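Local coordinates for protein p450 cytochrome, putative (Rippkaea orientalis, PDB 6Y01) that probably binds and carries the molybdenum cofactor, as a Rossmann-fold Moco carrier protein, at residues R101-C115 with E124-L138. Residues are numbered along the deposited sequence; the frame is centred on the assembly and turned at random.
Sequences RNNINVLSSDVVIAC and EVALALKNQKPVILL
The amides of Asn-131 and Asn-103 are turned 38° apart: Asn-131 ND2 gives a bent bond (139° at the hydrogen) to Asn-103 OD1, 3.1 Å away, which lies close to the donor's amide plane, while ND2 sits somewhat out of the acceptor's carbonyl plane. Leu-107 CD2 sits over one face of the Asn-131 amide, 3.7 Å from CG. At the other end of the helix pair, Glu-124 OE2 receives a weak bond from Asn-105 ND2 at 3.2 Å. Asn-102 OD1 also lies 3.2 Å from Glu-124 OE2, but both are acceptors and do not bond; Asn-102 ND2 bonds to Ser-123. Val-106 fills the space between, its CG1 3.9 Å from Ala-128 CB. Lys-133, bent at chi2 (-72°), lays its chain past the carbonyl of Val-106 and bonds through NZ to Ser-109 O at 2.9 Å. With the amine gone, as in an alanine at Lys-133, this loop carbonyl is likely to lose its charged donor. Beyond, strands 111-115 and 135-138 pair in parallel, Ile-136 N meeting Val-112 O at 2.8 Å. Helix 119-130 forms the crossover of this beta-alpha-beta unit in the Rossmann-fold sheet. Arg-101, bonded to Ile-76 O, may partly offset the charge of buried Glu-124, though none of its N-H groups points at OE2.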
loop_
_atom_site.group_PDB
_atom_site.type_symbol
_atom_site.label_atom_id
_atom_site.label_comp_id
_atom_site.label_asym_id
_atom_site.label_seq_id
_atom_site.Cartn_x
_atom_site.Cartn_y
_atom_site.Cartn_z
ATOM N N ARG D 101 3.803 -5.395 -0.776
ATOM C CA ARG D 101 5.139 -4.790 -0.707
ATOM C C ARG D 101 6.035 -5.164 -1.873
ATOM O O ARG D 101 7.053 -4.518 -2.078
ATOM C CB ARG D 101 5.867 -5.102 0.617
ATOM C CG ARG D 101 6.351 -6.527 0.870
ATOM C CD ARG D 101 7.550 -6.944 0.061
ATOM N NE ARG D 101 8.222 -8.022 0.747
ATOM C CZ ARG D 101 7.880 -9.267 0.744
ATOM N NH1 ARG D 101 6.822 -9.742 0.091
ATOM N NH2 ARG D 101 8.492 -10.129 1.512
ATOM N N ASN D 102 5.667 -6.158 -2.660
ATOM C CA ASN D 102 6.501 -6.616 -3.771
ATOM C C ASN D 102 6.805 -5.426 -4.705
ATOM O O ASN D 102 7.870 -5.346 -5.299
ATOM C CB ASN D 102 5.798 -7.786 -4.498
ATOM C CG ASN D 102 5.693 -9.040 -3.652
ATOM O OD1 ASN D 102 6.071 -9.015 -2.531
ATOM N ND2 ASN D 102 5.195 -10.164 -4.194
ATOM N N ASN D 103 5.843 -4.492 -4.847
ATOM C CA ASN D 103 6.044 -3.363 -5.760
ATOM C C ASN D 103 7.133 -2.437 -5.208
ATOM O O ASN D 103 7.876 -1.863 -5.978
ATOM C CB ASN D 103 4.728 -2.618 -6.089
ATOM C CG ASN D 103 4.800 -1.942 -7.455
ATOM O OD1 ASN D 103 5.199 -2.516 -8.477
ATOM N ND2 ASN D 103 4.337 -0.711 -7.499
ATOM N N ILE D 104 7.215 -2.298 -3.882
ATOM C CA ILE D 104 8.272 -1.472 -3.274
ATOM C C ILE D 104 9.623 -2.097 -3.556
ATOM O O ILE D 104 10.558 -1.356 -3.916
ATOM C CB ILE D 104 8.046 -1.350 -1.757
ATOM C CG1 ILE D 104 6.674 -0.723 -1.477
ATOM C CG2 ILE D 104 9.188 -0.554 -1.140
ATOM C CD1 ILE D 104 6.340 -0.648 -0.034
ATOM N N ASN D 105 9.694 -3.429 -3.459
ATOM C CA ASN D 105 10.990 -4.099 -3.714
ATOM C C ASN D 105 11.506 -3.717 -5.095
ATOM O O ASN D 105 12.651 -3.438 -5.314
ATOM C CB ASN D 105 10.876 -5.631 -3.656
ATOM C CG ASN D 105 10.455 -6.180 -2.301
ATOM O OD1 ASN D 105 10.322 -5.460 -1.394
ATOM N ND2 ASN D 105 10.139 -7.480 -2.213
ATOM N N VAL D 106 10.581 -3.760 -6.080
ATOM C CA VAL D 106 11.024 -3.563 -7.485
ATOM C C VAL D 106 11.256 -2.102 -7.795
ATOM O O VAL D 106 12.234 -1.787 -8.477
ATOM C CB VAL D 106 10.202 -4.341 -8.498
ATOM C CG1 VAL D 106 10.139 -5.838 -8.135
ATOM C CG2 VAL D 106 8.867 -3.712 -8.647
ATOM N N LEU D 107 10.413 -1.212 -7.274
ATOM C CA LEU D 107 10.615 0.217 -7.543
ATOM C C LEU D 107 11.905 0.743 -6.894
ATOM O O LEU D 107 12.489 1.700 -7.390
ATOM C CB LEU D 107 9.427 1.016 -7.029
ATOM C CG LEU D 107 8.113 0.815 -7.832
ATOM C CD1 LEU D 107 7.001 1.571 -7.111
ATOM C CD2 LEU D 107 8.282 1.284 -9.257
ATOM N N SER D 108 12.317 0.120 -5.787
ATOM C CA SER D 108 13.506 0.575 -5.028
ATOM C C SER D 108 14.814 0.026 -5.582
ATOM O O SER D 108 15.876 0.485 -5.147
ATOM C CB SER D 108 13.318 0.158 -3.588
ATOM O OG SER D 108 12.194 0.720 -2.977
ATOM N N SER D 109 14.763 -0.987 -6.413
ATOM C CA SER D 109 15.948 -1.700 -6.905
ATOM C C SER D 109 16.451 -1.054 -8.189
ATOM O O SER D 109 15.634 -0.673 -9.059
ATOM C CB SER D 109 15.643 -3.142 -7.153
ATOM O OG SER D 109 15.289 -3.851 -5.979
ATOM N N ASP D 110 17.751 -0.908 -8.344
ATOM C CA ASP D 110 18.343 -0.510 -9.632
ATOM C C ASP D 110 18.310 -1.674 -10.615
ATOM O O ASP D 110 18.128 -1.458 -11.821
ATOM C CB ASP D 110 19.756 0.020 -9.411
ATOM C CG ASP D 110 19.734 1.295 -8.614
ATOM O OD1 ASP D 110 18.947 2.234 -8.988
ATOM O OD2 ASP D 110 20.429 1.366 -7.646
ATOM N N VAL D 111 18.525 -2.885 -10.131
ATOM C CA VAL D 111 18.426 -4.138 -10.912
ATOM C C VAL D 111 17.771 -5.149 -10.000
ATOM O O VAL D 111 18.081 -5.176 -8.779
ATOM C CB VAL D 111 19.795 -4.638 -11.386
ATOM C CG1 VAL D 111 19.614 -5.910 -12.191
ATOM C CG2 VAL D 111 20.563 -3.576 -12.150
ATOM N N VAL D 112 16.920 -5.993 -10.543
ATOM C CA VAL D 112 16.240 -7.069 -9.806
ATOM C C VAL D 112 16.808 -8.377 -10.340
ATOM O O VAL D 112 16.861 -8.578 -11.567
ATOM C CB VAL D 112 14.702 -7.013 -10.039
ATOM C CG1 VAL D 112 14.027 -8.222 -9.442
ATOM C CG2 VAL D 112 14.104 -5.739 -9.473
ATOM N N ILE D 113 17.287 -9.230 -9.430
ATOM C CA ILE D 113 17.704 -10.589 -9.789
ATOM C C ILE D 113 16.712 -11.573 -9.199
ATOM O O ILE D 113 16.429 -11.525 -7.977
ATOM C CB ILE D 113 19.110 -10.917 -9.247
ATOM C CG1 ILE D 113 20.157 -9.897 -9.701
ATOM C CG2 ILE D 113 19.472 -12.332 -9.618
ATOM C CD1 ILE D 113 21.521 -10.081 -9.063
ATOM N N ALA D 114 16.209 -12.451 -10.056
ATOM C CA ALA D 114 15.366 -13.558 -9.623
ATOM C C ALA D 114 16.261 -14.785 -9.586
ATOM O O ALA D 114 16.675 -15.293 -10.633
ATOM C CB ALA D 114 14.174 -13.769 -10.551
ATOM N N CYS D 115 16.511 -15.239 -8.365
ATOM C CA CYS D 115 17.385 -16.377 -8.107
ATOM C C CYS D 115 16.496 -17.549 -7.745
ATOM O O CYS D 115 16.053 -17.667 -6.604
ATOM C CB CYS D 115 18.373 -15.979 -7.007
ATOM S SG CYS D 115 19.544 -17.233 -6.540
ATOM N N GLU D 124 7.030 -10.712 -8.589
ATOM C CA GLU D 124 8.000 -9.617 -8.552
ATOM C C GLU D 124 8.661 -9.376 -9.899
ATOM O O GLU D 124 8.846 -8.218 -10.271
ATOM C CB GLU D 124 9.077 -9.900 -7.485
ATOM C CG GLU D 124 8.475 -9.758 -6.144
ATOM C CD GLU D 124 9.343 -9.613 -4.978
ATOM O OE1 GLU D 124 10.467 -8.972 -5.173
ATOM O OE2 GLU D 124 8.871 -9.954 -3.880
ATOM N N VAL D 125 9.034 -10.439 -10.588
ATOM C CA VAL D 125 9.620 -10.266 -11.939
ATOM C C VAL D 125 8.609 -9.563 -12.849
ATOM O O VAL D 125 9.002 -8.661 -13.550
ATOM C CB VAL D 125 10.061 -11.595 -12.520
ATOM C CG1 VAL D 125 10.439 -11.478 -13.981
ATOM C CG2 VAL D 125 11.240 -12.171 -11.723
ATOM N N ALA D 126 7.361 -10.012 -12.810
ATOM C CA ALA D 126 6.326 -9.405 -13.665
ATOM C C ALA D 126 6.205 -7.912 -13.352
ATOM O O ALA D 126 6.149 -7.084 -14.292
ATOM C CB ALA D 126 5.024 -10.157 -13.517
ATOM N N LEU D 127 6.110 -7.561 -12.070
ATOM C CA LEU D 127 6.011 -6.138 -11.657
ATOM C C LEU D 127 7.253 -5.348 -12.075
ATOM O O LEU D 127 7.165 -4.226 -12.497
ATOM C CB LEU D 127 5.758 -6.021 -10.151
ATOM C CG LEU D 127 4.396 -6.507 -9.669
ATOM C CD1 LEU D 127 4.366 -6.604 -8.135
ATOM C CD2 LEU D 127 3.309 -5.600 -10.158
ATOM N N ALA D 128 8.445 -5.941 -11.877
ATOM C CA ALA D 128 9.660 -5.238 -12.289
ATOM C C ALA D 128 9.650 -4.958 -13.785
ATOM O O ALA D 128 9.935 -3.825 -14.196
ATOM C CB ALA D 128 10.879 -6.066 -11.909
ATOM N N LEU D 129 9.313 -5.959 -14.591
ATOM C CA LEU D 129 9.289 -5.742 -16.063
ATOM C C LEU D 129 8.180 -4.757 -16.454
ATOM O O LEU D 129 8.426 -3.949 -17.317
ATOM C CB LEU D 129 9.086 -7.094 -16.731
ATOM C CG LEU D 129 10.272 -8.051 -16.629
ATOM C CD1 LEU D 129 9.895 -9.417 -17.135
ATOM C CD2 LEU D 129 11.472 -7.524 -17.371
ATOM N N LYS D 130 7.052 -4.763 -15.760
ATOM C CA LYS D 130 5.960 -3.801 -16.068
ATOM C C LYS D 130 6.452 -2.384 -15.788
ATOM O O LYS D 130 6.094 -1.472 -16.521
ATOM C CB LYS D 130 4.719 -4.146 -15.267
ATOM C CG LYS D 130 3.517 -3.250 -15.569
ATOM C CD LYS D 130 2.269 -3.762 -14.938
ATOM C CE LYS D 130 1.132 -2.774 -15.133
ATOM N NZ LYS D 130 0.624 -2.937 -16.465
ATOM N N ASN D 131 7.259 -2.217 -14.740
ATOM C CA ASN D 131 7.859 -0.914 -14.333
ATOM C C ASN D 131 9.123 -0.594 -15.146
ATOM O O ASN D 131 9.722 0.436 -14.887
ATOM C CB ASN D 131 8.097 -0.875 -12.832
ATOM C CG ASN D 131 6.889 -0.790 -11.946
ATOM O OD1 ASN D 131 6.057 0.126 -12.104
ATOM N ND2 ASN D 131 6.714 -1.720 -11.035
ATOM N N GLN D 132 9.482 -1.409 -16.139
ATOM C CA GLN D 132 10.647 -1.221 -17.037
ATOM C C GLN D 132 11.947 -1.206 -16.217
ATOM O O GLN D 132 12.924 -0.532 -16.602
ATOM C CB GLN D 132 10.465 0.039 -17.887
ATOM C CG GLN D 132 9.131 0.014 -18.645
ATOM C CD GLN D 132 9.327 -0.261 -20.101
ATOM O OE1 GLN D 132 9.774 -1.339 -20.475
ATOM N NE2 GLN D 132 9.020 0.722 -20.909
ATOM N N LYS D 133 11.969 -1.971 -15.136
ATOM C CA LYS D 133 13.182 -2.155 -14.352
ATOM C C LYS D 133 14.004 -3.252 -15.015
ATOM O O LYS D 133 13.462 -4.227 -15.507
ATOM C CB LYS D 133 12.859 -2.578 -12.912
ATOM C CG LYS D 133 12.330 -1.455 -12.029
ATOM C CD LYS D 133 13.508 -0.502 -11.717
ATOM C CE LYS D 133 13.214 0.449 -10.611
ATOM N NZ LYS D 133 14.303 1.403 -10.517
ATOM N N PRO D 134 15.355 -3.155 -14.976
ATOM C CA PRO D 134 16.197 -4.242 -15.459
ATOM C C PRO D 134 16.049 -5.478 -14.575
ATOM O O PRO D 134 16.090 -5.368 -13.322
ATOM C CB PRO D 134 17.635 -3.694 -15.357
ATOM C CG PRO D 134 17.463 -2.232 -15.234
ATOM C CD PRO D 134 16.128 -1.999 -14.529
ATOM N N VAL D 135 15.881 -6.625 -15.228
ATOM C CA VAL D 135 15.668 -7.903 -14.540
ATOM C C VAL D 135 16.647 -8.919 -15.081
ATOM O O VAL D 135 16.755 -9.077 -16.289
ATOM C CB VAL D 135 14.240 -8.426 -14.670
ATOM C CG1 VAL D 135 14.114 -9.813 -14.056
ATOM C CG2 VAL D 135 13.253 -7.464 -14.057
ATOM N N ILE D 136 17.309 -9.613 -14.140
ATOM C CA ILE D 136 18.192 -10.738 -14.470
ATOM C C ILE D 136 17.592 -11.997 -13.886
ATOM O O ILE D 136 17.330 -12.048 -12.669
ATOM C CB ILE D 136 19.604 -10.508 -13.932
ATOM C CG1 ILE D 136 20.203 -9.218 -14.484
ATOM C CG2 ILE D 136 20.468 -11.711 -14.222
ATOM C CD1 ILE D 136 21.499 -8.807 -13.798
ATOM N N LEU D 137 17.407 -13.013 -14.719
ATOM C CA LEU D 137 16.950 -14.332 -14.254
ATOM C C LEU D 137 18.154 -15.248 -14.084
ATOM O O LEU D 137 18.927 -15.430 -15.007
ATOM C CB LEU D 137 15.966 -14.921 -15.264
ATOM C CG LEU D 137 14.771 -14.021 -15.607
ATOM C CD1 LEU D 137 13.886 -14.727 -16.649
ATOM C CD2 LEU D 137 13.975 -13.684 -14.384
ATOM N N LEU D 138 18.228 -15.848 -12.920
ATOM C CA LEU D 138 19.259 -16.872 -12.595
ATOM C C LEU D 138 18.518 -18.118 -12.116
ATOM O O LEU D 138 18.189 -18.238 -10.921
ATOM C CB LEU D 138 20.241 -16.289 -11.573
ATOM C CG LEU D 138 21.370 -17.226 -11.210
ATOM C CD1 LEU D 138 22.356 -17.400 -12.338
ATOM C CD2 LEU D 138 22.078 -16.653 -10.011
HETATM O O HOH W 1 11.732 3.376 -9.507
HETATM O O HOH W 2 14.696 3.387 -7.687
#